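Local structure of odorant binding protein, antennal (Anopheles gambiae, 3R1P) at residues Y10-H18 against K119-E127; H86-I94 against E105-A113. The protein probably binds and carries small hydrophobic odorant molecules in the mosquito antenna, as other members of the PBP/GOBP family do. All coordinates share one frame; numbering follows the deposited sequence.

Contact 1 (Y10-H18 against K119-E127). With PLM (palmitic acid), chain G.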
loop_
_atom_site.group_PDB
_atom_site.type_symbol
_atom_site.label_atom_id
_atom_site.label_comp_id
_atom_site.label_asym_id
_atom_site.label_seq_id
_atom_site.Cartn_x
_atom_site.Cartn_y
_atom_site.Cartn_z
ATOM N N TYR A 10 0.709 4.070 -17.079
ATOM C CA TYR A 10 0.605 3.260 -15.855
ATOM C C TYR A 10 -0.815 2.986 -15.333
ATOM O O TYR A 10 -0.995 2.126 -14.461
ATOM C CB TYR A 10 1.433 3.955 -14.769
ATOM C CG TYR A 10 2.926 3.851 -14.994
ATOM C CD1 TYR A 10 3.646 2.762 -14.510
ATOM C CD2 TYR A 10 3.622 4.843 -15.676
ATOM C CE1 TYR A 10 5.018 2.655 -14.710
ATOM C CE2 TYR A 10 5.001 4.750 -15.877
ATOM C CZ TYR A 10 5.694 3.653 -15.389
ATOM O OH TYR A 10 7.053 3.536 -15.563
ATOM N N LYS A 11 -1.801 3.772 -15.818
ATOM C CA LYS A 11 -3.201 3.727 -15.377
ATOM C C LYS A 11 -3.944 2.384 -15.531
ATOM O O LYS A 11 -4.626 1.985 -14.582
ATOM C CB LYS A 11 -3.999 4.925 -15.921
ATOM C CG LYS A 11 -5.360 5.146 -15.254
ATOM C CD LYS A 11 -5.312 6.139 -14.098
ATOM C CE LYS A 11 -6.651 6.221 -13.407
ATOM N NZ LYS A 11 -6.497 6.397 -11.942
ATOM N N LYS A 12 -3.815 1.689 -16.690
ATOM C CA LYS A 12 -4.478 0.392 -16.903
ATOM C C LYS A 12 -4.052 -0.649 -15.841
ATOM O O LYS A 12 -4.944 -1.181 -15.168
ATOM C CB LYS A 12 -4.245 -0.142 -18.326
ATOM C CG LYS A 12 -4.919 0.666 -19.420
ATOM C CD LYS A 12 -5.948 -0.172 -20.165
ATOM C CE LYS A 12 -5.458 -0.716 -21.493
ATOM N NZ LYS A 12 -4.262 -1.599 -21.365
ATOM N N PRO A 13 -2.734 -0.929 -15.622
ATOM C CA PRO A 13 -2.373 -1.945 -14.614
ATOM C C PRO A 13 -2.827 -1.663 -13.189
ATOM O O PRO A 13 -3.240 -2.593 -12.502
ATOM C CB PRO A 13 -0.847 -2.024 -14.695
ATOM C CG PRO A 13 -0.487 -1.428 -15.992
ATOM C CD PRO A 13 -1.526 -0.414 -16.306
ATOM N N ALA A 14 -2.739 -0.404 -12.735
ATOM C CA ALA A 14 -3.097 -0.004 -11.370
ATOM C C ALA A 14 -4.578 -0.141 -11.044
ATOM O O ALA A 14 -4.911 -0.429 -9.893
ATOM C CB ALA A 14 -2.633 1.416 -11.110
ATOM N N LYS A 15 -5.468 0.079 -12.048
ATOM C CA LYS A 15 -6.924 -0.039 -11.894
ATOM C C LYS A 15 -7.320 -1.506 -11.651
ATOM O O LYS A 15 -8.177 -1.797 -10.814
ATOM C CB LYS A 15 -7.659 0.547 -13.127
ATOM C CG LYS A 15 -7.639 2.091 -13.228
ATOM C CD LYS A 15 -8.047 2.844 -11.927
ATOM C CE LYS A 15 -9.412 2.463 -11.381
ATOM N NZ LYS A 15 -9.720 3.172 -10.117
ATOM N N MET A 16 -6.638 -2.397 -12.395
ATOM C CA MET A 16 -6.665 -3.867 -12.387
ATOM C C MET A 16 -6.319 -4.360 -10.966
ATOM O O MET A 16 -6.911 -5.318 -10.473
ATOM C CB MET A 16 -5.512 -4.311 -13.290
ATOM C CG MET A 16 -5.883 -5.128 -14.442
ATOM S SD MET A 16 -4.333 -5.582 -15.240
ATOM C CE MET A 16 -4.762 -7.051 -15.832
ATOM N N LEU A 17 -5.285 -3.716 -10.352
ATOM C CA LEU A 17 -4.734 -3.992 -9.026
ATOM C C LEU A 17 -5.684 -3.547 -7.901
ATOM O O LEU A 17 -5.861 -4.281 -6.934
ATOM C CB LEU A 17 -3.373 -3.266 -8.932
ATOM C CG LEU A 17 -2.267 -3.837 -8.049
ATOM C CD1 LEU A 17 -1.695 -5.101 -8.608
ATOM C CD2 LEU A 17 -1.115 -2.868 -7.954
ATOM N N HIS A 18 -6.316 -2.361 -8.052
ATOM C CA HIS A 18 -7.264 -1.761 -7.102
ATOM C C HIS A 18 -8.527 -2.610 -6.851
ATOM O O HIS A 18 -8.957 -2.743 -5.698
ATOM C CB HIS A 18 -7.646 -0.352 -7.596
ATOM C CG HIS A 18 -8.717 0.320 -6.795
ATOM N ND1 HIS A 18 -8.461 0.830 -5.541
ATOM C CD2 HIS A 18 -10.008 0.561 -7.113
ATOM C CE1 HIS A 18 -9.604 1.349 -5.125
ATOM N NE2 HIS A 18 -10.560 1.219 -6.043
ATOM N N LYS A 119 -0.697 11.146 -5.134
ATOM C CA LYS A 119 -0.359 10.630 -6.463
ATOM C C LYS A 119 -0.739 9.155 -6.626
ATOM O O LYS A 119 -1.403 8.820 -7.608
ATOM C CB LYS A 119 1.117 10.865 -6.785
ATOM C CG LYS A 119 1.404 12.319 -7.175
ATOM C CD LYS A 119 2.893 12.569 -7.386
ATOM C CE LYS A 119 3.195 14.025 -7.652
ATOM N NZ LYS A 119 4.633 14.239 -7.955
ATOM N N PHE A 120 -0.377 8.296 -5.640
ATOM C CA PHE A 120 -0.737 6.875 -5.646
ATOM C C PHE A 120 -2.244 6.714 -5.452
ATOM O O PHE A 120 -2.858 5.844 -6.078
ATOM C CB PHE A 120 0.042 6.089 -4.577
ATOM C CG PHE A 120 1.476 5.830 -4.952
ATOM C CD1 PHE A 120 1.799 4.856 -5.888
ATOM C CD2 PHE A 120 2.507 6.548 -4.359
ATOM C CE1 PHE A 120 3.128 4.611 -6.235
ATOM C CE2 PHE A 120 3.832 6.317 -4.719
ATOM C CZ PHE A 120 4.135 5.347 -5.651
ATOM N N CYS A 121 -2.842 7.591 -4.614
ATOM C CA CYS A 121 -4.283 7.612 -4.349
ATOM C C CYS A 121 -5.044 7.822 -5.659
ATOM O O CYS A 121 -5.940 7.040 -5.956
ATOM C CB CYS A 121 -4.622 8.685 -3.318
ATOM S SG CYS A 121 -6.379 8.798 -2.917
ATOM N N HIS A 122 -4.659 8.841 -6.458
ATOM C CA HIS A 122 -5.288 9.158 -7.740
ATOM C C HIS A 122 -5.138 8.022 -8.764
ATOM O O HIS A 122 -6.110 7.663 -9.426
ATOM C CB HIS A 122 -4.703 10.451 -8.327
ATOM C CG HIS A 122 -5.075 11.702 -7.582
ATOM N ND1 HIS A 122 -4.484 12.911 -7.892
ATOM C CD2 HIS A 122 -5.938 11.890 -6.555
ATOM C CE1 HIS A 122 -5.028 13.798 -7.074
ATOM N NE2 HIS A 122 -5.901 13.228 -6.243
ATOM N N LEU A 123 -3.916 7.476 -8.893
ATOM C CA LEU A 123 -3.581 6.415 -9.849
ATOM C C LEU A 123 -4.417 5.152 -9.655
ATOM O O LEU A 123 -4.927 4.593 -10.630
ATOM C CB LEU A 123 -2.075 6.082 -9.758
ATOM C CG LEU A 123 -1.570 4.960 -10.674
ATOM C CD1 LEU A 123 -1.589 5.386 -12.141
ATOM C CD2 LEU A 123 -0.194 4.491 -10.261
ATOM N N LEU A 124 -4.552 4.717 -8.403
ATOM C CA LEU A 124 -5.251 3.492 -8.036
ATOM C C LEU A 124 -6.773 3.709 -7.884
ATOM O O LEU A 124 -7.536 2.863 -8.391
ATOM C CB LEU A 124 -4.739 3.011 -6.666
ATOM C CG LEU A 124 -3.350 2.402 -6.633
ATOM C CD1 LEU A 124 -2.730 2.535 -5.253
ATOM C CD2 LEU A 124 -3.382 0.933 -7.077
ATOM N N VAL A 125 -7.135 4.763 -7.150
ATOM C CA VAL A 125 -8.515 4.968 -6.713
ATOM C C VAL A 125 -9.461 5.750 -7.650
ATOM O O VAL A 125 -10.622 5.376 -7.707
ATOM C CB VAL A 125 -8.525 5.350 -5.201
ATOM C CG1 VAL A 125 -9.911 5.283 -4.616
ATOM C CG2 VAL A 125 -7.565 4.436 -4.398
ATOM N N LEU A 126 -9.016 6.759 -8.413
ATOM C CA LEU A 126 -9.945 7.475 -9.301
ATOM C C LEU A 126 -10.065 6.793 -10.668
ATOM O O LEU A 126 -9.251 5.925 -11.004
ATOM C CB LEU A 126 -9.551 8.958 -9.474
ATOM C CG LEU A 126 -9.340 9.780 -8.219
ATOM C CD1 LEU A 126 -8.789 11.132 -8.549
ATOM C CD2 LEU A 126 -10.599 9.871 -7.365
ATOM N N GLU A 127 -11.077 7.217 -11.467
ATOM C CA GLU A 127 -11.330 6.698 -12.816
ATOM C C GLU A 127 -10.175 7.054 -13.772
ATOM O O GLU A 127 -9.905 6.272 -14.709
ATOM C CB GLU A 127 -12.630 7.288 -13.385
ATOM C CG GLU A 127 -13.908 6.772 -12.754
ATOM C CD GLU A 127 -15.179 7.346 -13.360
ATOM O OE1 GLU A 127 -15.191 7.643 -14.579
ATOM O OE2 GLU A 127 -16.180 7.481 -12.617
ATOM O OXT GLU A 127 -9.554 8.125 -13.593
HETATM C C1 PLM G . 2.555 -1.102 -12.930
HETATM O O1 PLM G . 2.719 -0.917 -14.157
HETATM O O2 PLM G . 2.865 -2.184 -12.379
HETATM C C2 PLM G . 1.963 0.029 -12.107
HETATM C C3 PLM G . 1.754 -0.350 -10.637
HETATM C C4 PLM G . 1.677 0.874 -9.721
HETATM C C5 PLM G . 0.890 0.575 -8.443
HETATM C C6 PLM G . 1.586 1.102 -7.186
HETATM C C7 PLM G . 0.999 0.487 -5.915
HETATM C C8 PLM G . 1.839 0.824 -4.685
HETATM C C9 PLM G . 0.980 1.245 -3.495
HETATM C CA PLM G . 1.827 1.933 -2.426
HETATM C CB PLM G . 0.967 2.561 -1.334
HETATM C CC PLM G . 0.460 3.935 -1.761
HETATM C CD PLM G . 0.324 4.894 -0.579
HETATM C CE PLM G . -0.923 4.675 0.282
HETATM C CF PLM G . -2.003 3.806 -0.364
HETATM C CG PLM G . -2.856 4.606 -1.326
#
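Lys11 and Lys15 lay their ammonium groups over the C-terminal end of helix 114-125. Lys11 NZ donates to Leu123 O (2.7 Å) and to Leu126 O; Lys15 NZ donates to Leu124 O (2.8 Å) and again to Leu126 O, so that one carbonyl is gripped by two lysines, reached from opposite faces of its plane. All four bonds come in above the carbonyl planes, not along a lone pair. CG of Lys11 is anti to the backbone N (chi1 -166°), and bends at chi2 and chi4 turn NZ onto the carbonyls; Lys15 turns at both chi2 and chi3. The C-terminal carboxylate adds a long salt bridge, Lys11 NZ to Glu127 OXT at 3.9 Å.

Beneath the lysines, Ala14 CB sits against Leu123 CG (3.7 Å) and also meets Leu124 CD2, where the axes of 11-18 and 119-125 come within 8.3 Å, crossing at -80°. Farther along, Leu124 O lies 3.2 Å above the plane of the His18 ring, with Val125 CA over the same face in a CH-pi contact. Tyr49 and Glu29 hold the two ring nitrogens of His18, and Cys121 is joined to Cys35 by a disulfide. Two cations at a helix C-terminus would partly offset the negative end of its dipole and probably help hold the C-terminal residues against helix 11-25.

Contact 2 (H86-I94 against E105-A113). With PLM (palmitic acid), chain G.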
loop_
_atom_site.group_PDB
_atom_site.type_symbol
_atom_site.label_atom_id
_atom_site.label_comp_id
_atom_site.label_asym_id
_atom_site.label_seq_id
_atom_site.Cartn_x
_atom_site.Cartn_y
_atom_site.Cartn_z
ATOM N N HIS A 86 18.113 6.830 1.515
ATOM C CA HIS A 86 18.355 7.232 2.901
ATOM C C HIS A 86 17.277 6.742 3.894
ATOM O O HIS A 86 17.612 6.520 5.059
ATOM C CB HIS A 86 18.547 8.737 2.999
ATOM N N LEU A 87 15.998 6.572 3.437
ATOM C CA LEU A 87 14.844 6.087 4.227
ATOM C C LEU A 87 14.303 4.735 3.723
ATOM O O LEU A 87 13.532 4.066 4.417
ATOM C CB LEU A 87 13.718 7.139 4.256
ATOM C CG LEU A 87 12.985 7.328 5.586
ATOM C CD1 LEU A 87 13.911 7.835 6.665
ATOM C CD2 LEU A 87 11.875 8.302 5.440
ATOM N N THR A 88 14.726 4.333 2.518
ATOM C CA THR A 88 14.364 3.059 1.899
ATOM C C THR A 88 14.793 1.890 2.788
ATOM O O THR A 88 14.022 0.949 2.986
ATOM C CB THR A 88 14.992 2.963 0.497
ATOM O OG1 THR A 88 14.684 4.143 -0.246
ATOM C CG2 THR A 88 14.502 1.761 -0.271
ATOM N N ARG A 89 16.009 1.962 3.337
ATOM C CA ARG A 89 16.515 0.893 4.171
ATOM C C ARG A 89 15.738 0.680 5.495
ATOM O O ARG A 89 15.340 -0.438 5.763
ATOM C CB ARG A 89 18.036 0.992 4.349
ATOM C CG ARG A 89 18.481 2.106 5.282
ATOM C CD ARG A 89 19.563 2.984 4.715
ATOM N NE ARG A 89 19.931 3.995 5.701
ATOM C CZ ARG A 89 20.501 5.159 5.423
ATOM N NH1 ARG A 89 20.795 5.481 4.170
ATOM N NH2 ARG A 89 20.784 6.014 6.399
ATOM N N GLU A 90 15.453 1.748 6.266
ATOM C CA GLU A 90 14.734 1.562 7.520
ATOM C C GLU A 90 13.290 1.071 7.345
ATOM O O GLU A 90 12.862 0.131 8.025
ATOM C CB GLU A 90 14.875 2.771 8.472
ATOM C CG GLU A 90 13.739 3.773 8.486
ATOM C CD GLU A 90 13.822 4.782 9.615
ATOM O OE1 GLU A 90 13.005 4.686 10.559
ATOM O OE2 GLU A 90 14.700 5.673 9.552
ATOM N N CYS A 91 12.570 1.686 6.391
ATOM C CA CYS A 91 11.183 1.351 6.125
ATOM C C CYS A 91 11.022 -0.032 5.507
ATOM O O CYS A 91 9.957 -0.624 5.648
ATOM C CB CYS A 91 10.526 2.424 5.266
ATOM S SG CYS A 91 10.643 4.105 5.935
ATOM N N SER A 92 12.075 -0.562 4.850
ATOM C CA SER A 92 12.016 -1.900 4.245
ATOM C C SER A 92 12.354 -3.025 5.243
ATOM O O SER A 92 12.416 -4.181 4.851
ATOM C CB SER A 92 12.897 -1.983 2.999
ATOM O OG SER A 92 14.259 -1.741 3.310
ATOM N N HIS A 93 12.535 -2.702 6.526
ATOM C CA HIS A 93 12.836 -3.715 7.537
ATOM C C HIS A 93 11.805 -3.740 8.672
ATOM O O HIS A 93 12.069 -4.280 9.744
ATOM C CB HIS A 93 14.260 -3.574 8.064
ATOM C CG HIS A 93 15.307 -3.876 7.043
ATOM N ND1 HIS A 93 15.875 -5.122 6.959
ATOM C CD2 HIS A 93 15.828 -3.091 6.070
ATOM C CE1 HIS A 93 16.730 -5.058 5.952
ATOM N NE2 HIS A 93 16.751 -3.848 5.403
ATOM N N ILE A 94 10.629 -3.171 8.426
ATOM C CA ILE A 94 9.536 -3.156 9.394
ATOM C C ILE A 94 8.814 -4.499 9.307
ATOM O O ILE A 94 8.362 -4.886 8.223
ATOM C CB ILE A 94 8.576 -1.954 9.150
ATOM C CG1 ILE A 94 9.278 -0.588 9.427
ATOM C CG2 ILE A 94 7.260 -2.110 9.939
ATOM C CD1 ILE A 94 8.528 0.623 8.914
ATOM N N GLU A 105 2.344 0.184 8.339
ATOM C CA GLU A 105 3.505 0.807 8.979
ATOM C C GLU A 105 4.615 1.124 7.981
ATOM O O GLU A 105 5.291 2.143 8.128
ATOM C CB GLU A 105 4.049 -0.047 10.122
ATOM C CG GLU A 105 3.191 -0.040 11.378
ATOM C CD GLU A 105 3.815 -0.752 12.568
ATOM O OE1 GLU A 105 5.063 -0.849 12.633
ATOM O OE2 GLU A 105 3.049 -1.192 13.457
ATOM N N THR A 106 4.799 0.264 6.964
ATOM C CA THR A 106 5.824 0.487 5.931
ATOM C C THR A 106 5.468 1.755 5.114
ATOM O O THR A 106 6.336 2.603 4.897
ATOM C CB THR A 106 6.022 -0.778 5.057
ATOM O OG1 THR A 106 6.407 -1.878 5.879
ATOM C CG2 THR A 106 7.052 -0.577 3.945
ATOM N N VAL A 107 4.191 1.876 4.676
ATOM C CA VAL A 107 3.696 3.031 3.909
ATOM C C VAL A 107 3.813 4.326 4.738
ATOM O O VAL A 107 4.314 5.329 4.228
ATOM C CB VAL A 107 2.281 2.788 3.330
ATOM C CG1 VAL A 107 1.662 4.063 2.752
ATOM C CG2 VAL A 107 2.335 1.707 2.265
ATOM N N LYS A 108 3.409 4.274 6.019
ATOM C CA LYS A 108 3.515 5.407 6.958
ATOM C C LYS A 108 4.956 5.901 7.069
ATOM O O LYS A 108 5.196 7.105 7.042
ATOM C CB LYS A 108 2.984 5.011 8.348
ATOM C CG LYS A 108 1.456 5.005 8.443
ATOM C CD LYS A 108 0.788 6.393 8.254
ATOM C CE LYS A 108 1.065 7.391 9.370
ATOM N NZ LYS A 108 0.485 6.968 10.683
ATOM N N CYS A 109 5.910 4.957 7.154
ATOM C CA CYS A 109 7.341 5.218 7.253
ATOM C C CYS A 109 7.888 5.834 5.949
ATOM O O CYS A 109 8.553 6.869 5.991
ATOM C CB CYS A 109 8.057 3.914 7.613
ATOM S SG CYS A 109 9.853 4.034 7.810
ATOM N N TYR A 110 7.623 5.173 4.805
ATOM C CA TYR A 110 8.156 5.515 3.485
ATOM C C TYR A 110 7.476 6.655 2.729
ATOM O O TYR A 110 8.168 7.506 2.173
ATOM C CB TYR A 110 8.275 4.255 2.622
ATOM C CG TYR A 110 9.240 4.396 1.469
ATOM C CD1 TYR A 110 10.612 4.505 1.689
ATOM C CD2 TYR A 110 8.786 4.399 0.154
ATOM C CE1 TYR A 110 11.507 4.656 0.629
ATOM C CE2 TYR A 110 9.674 4.518 -0.917
ATOM C CZ TYR A 110 11.037 4.628 -0.676
ATOM O OH TYR A 110 11.922 4.745 -1.729
ATOM N N PHE A 111 6.136 6.647 2.670
ATOM C CA PHE A 111 5.366 7.689 1.983
ATOM C C PHE A 111 4.839 8.702 3.004
ATOM O O PHE A 111 3.637 8.822 3.215
ATOM C CB PHE A 111 4.253 7.084 1.094
ATOM C CG PHE A 111 4.759 6.083 0.079
ATOM C CD1 PHE A 111 4.535 4.722 0.248
ATOM C CD2 PHE A 111 5.495 6.498 -1.027
ATOM C CE1 PHE A 111 5.002 3.797 -0.694
ATOM C CE2 PHE A 111 5.973 5.570 -1.961
ATOM C CZ PHE A 111 5.715 4.229 -1.794
ATOM N N ASN A 112 5.773 9.403 3.665
ATOM C CA ASN A 112 5.477 10.392 4.705
ATOM C C ASN A 112 4.955 11.729 4.156
ATOM O O ASN A 112 4.221 12.424 4.863
ATOM C CB ASN A 112 6.692 10.604 5.621
ATOM C CG ASN A 112 8.004 10.838 4.901
ATOM O OD1 ASN A 112 8.076 11.474 3.842
ATOM N ND2 ASN A 112 9.068 10.281 5.443
ATOM N N ALA A 113 5.344 12.092 2.911
ATOM C CA ALA A 113 4.911 13.332 2.259
ATOM C C ALA A 113 3.504 13.181 1.684
ATOM O O ALA A 113 3.192 12.160 1.073
ATOM C CB ALA A 113 5.889 13.739 1.167
HETATM C C1 PLM G . 2.555 -1.102 -12.930
HETATM O O1 PLM G . 2.719 -0.917 -14.157
HETATM O O2 PLM G . 2.865 -2.184 -12.379
HETATM C C2 PLM G . 1.963 0.029 -12.107
HETATM C C3 PLM G . 1.754 -0.350 -10.637
HETATM C C4 PLM G . 1.677 0.874 -9.721
HETATM C C5 PLM G . 0.890 0.575 -8.443
HETATM C C6 PLM G . 1.586 1.102 -7.186
HETATM C C7 PLM G . 0.999 0.487 -5.915
HETATM C C8 PLM G . 1.839 0.824 -4.685
HETATM C C9 PLM G . 0.980 1.245 -3.495
HETATM C CA PLM G . 1.827 1.933 -2.426
HETATM C CB PLM G . 0.967 2.561 -1.334
HETATM C CC PLM G . 0.460 3.935 -1.761
HETATM C CD PLM G . 0.324 4.894 -0.579
HETATM C CE PLM G . -0.923 4.675 0.282
HETATM C CF PLM G . -2.003 3.806 -0.364
HETATM C CG PLM G . -2.856 4.606 -1.326
HETATM O O HOH W 1 8.884 -3.684 5.813
#
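Cys91 and Cys109 are joined by a disulfide, SG to SG at 2.0 Å, with chi3 at -74°, which ties the short helix 88-91 to the last turns of helix 99-110. With SG anti to the backbone N (chi1 -179°), Cys109 swings its sulfur from helix 99-110 toward Cys91.

Tyr110, next to Cys109, can be followed outward. Its CB packs on Cys91 CB at 3.9 Å. CD1 then passes Leu87 O at 4.0 Å, and CE1 lies 3.5 Å from Thr88 CA. Thr88 and Tyr110 run side by side in the same direction, bringing Thr88 OG1 to the ring edge, where it hydrogen-bonds Tyr110 OH at 3.2 Å; either hydroxyl could be the donor. Leu69 of helix 69-72 also packs against Tyr110.

On the other flank of the disulfide, Ile94 reaches CD1 to Cys109 CB (3.6 Å), while its CG2 touches the CB and OE1 of Glu105. A water donates to both Ile94 O and Thr106 OG1, bridging the segments; Thr106 OG1 is also hydrogen-bonded to Thr102 O. The CG2 of Thr106 lies 3.4 Å from Cys91 O. At the far end, Leu87 and Asn112 approach from opposite directions, Leu87 CD2 coming to 3.4 Å from Asn112 ND2.

Val107 points away from 86-94 and brings CG1 against the palmitic acid. Thr88 N, buried at the edge of the Tyr110 ring, has no polar partner in the model. The disulfide limits how far 88-91 can move from helix 99-110, while the hydroxyl pair and the water hold it by weaker, reversible bonds.

Overall arrangement
From the N terminus, helix 11-25 supplies the first half of contact 1, but its partner comes only at the end of the chain, so this contact closes a loop over nearly the whole protein. Contact 2 lies nested inside that loop: 86-94 is followed after ten residues by 105-113, which packs on it. Helices 99-110 and 114-125 follow each other directly, and the contacts touch where Phe111 and Phe120 pack edge to face. Their centres are about 21 Å apart, on opposite sides of the chain's centre, with palmitic acid reaching both. Contact 1 thus joins the N-terminal helix 11-25 to the C-terminal helix 114-125 and the residues after it, and contact 2 ties 86-94 to helix 99-110.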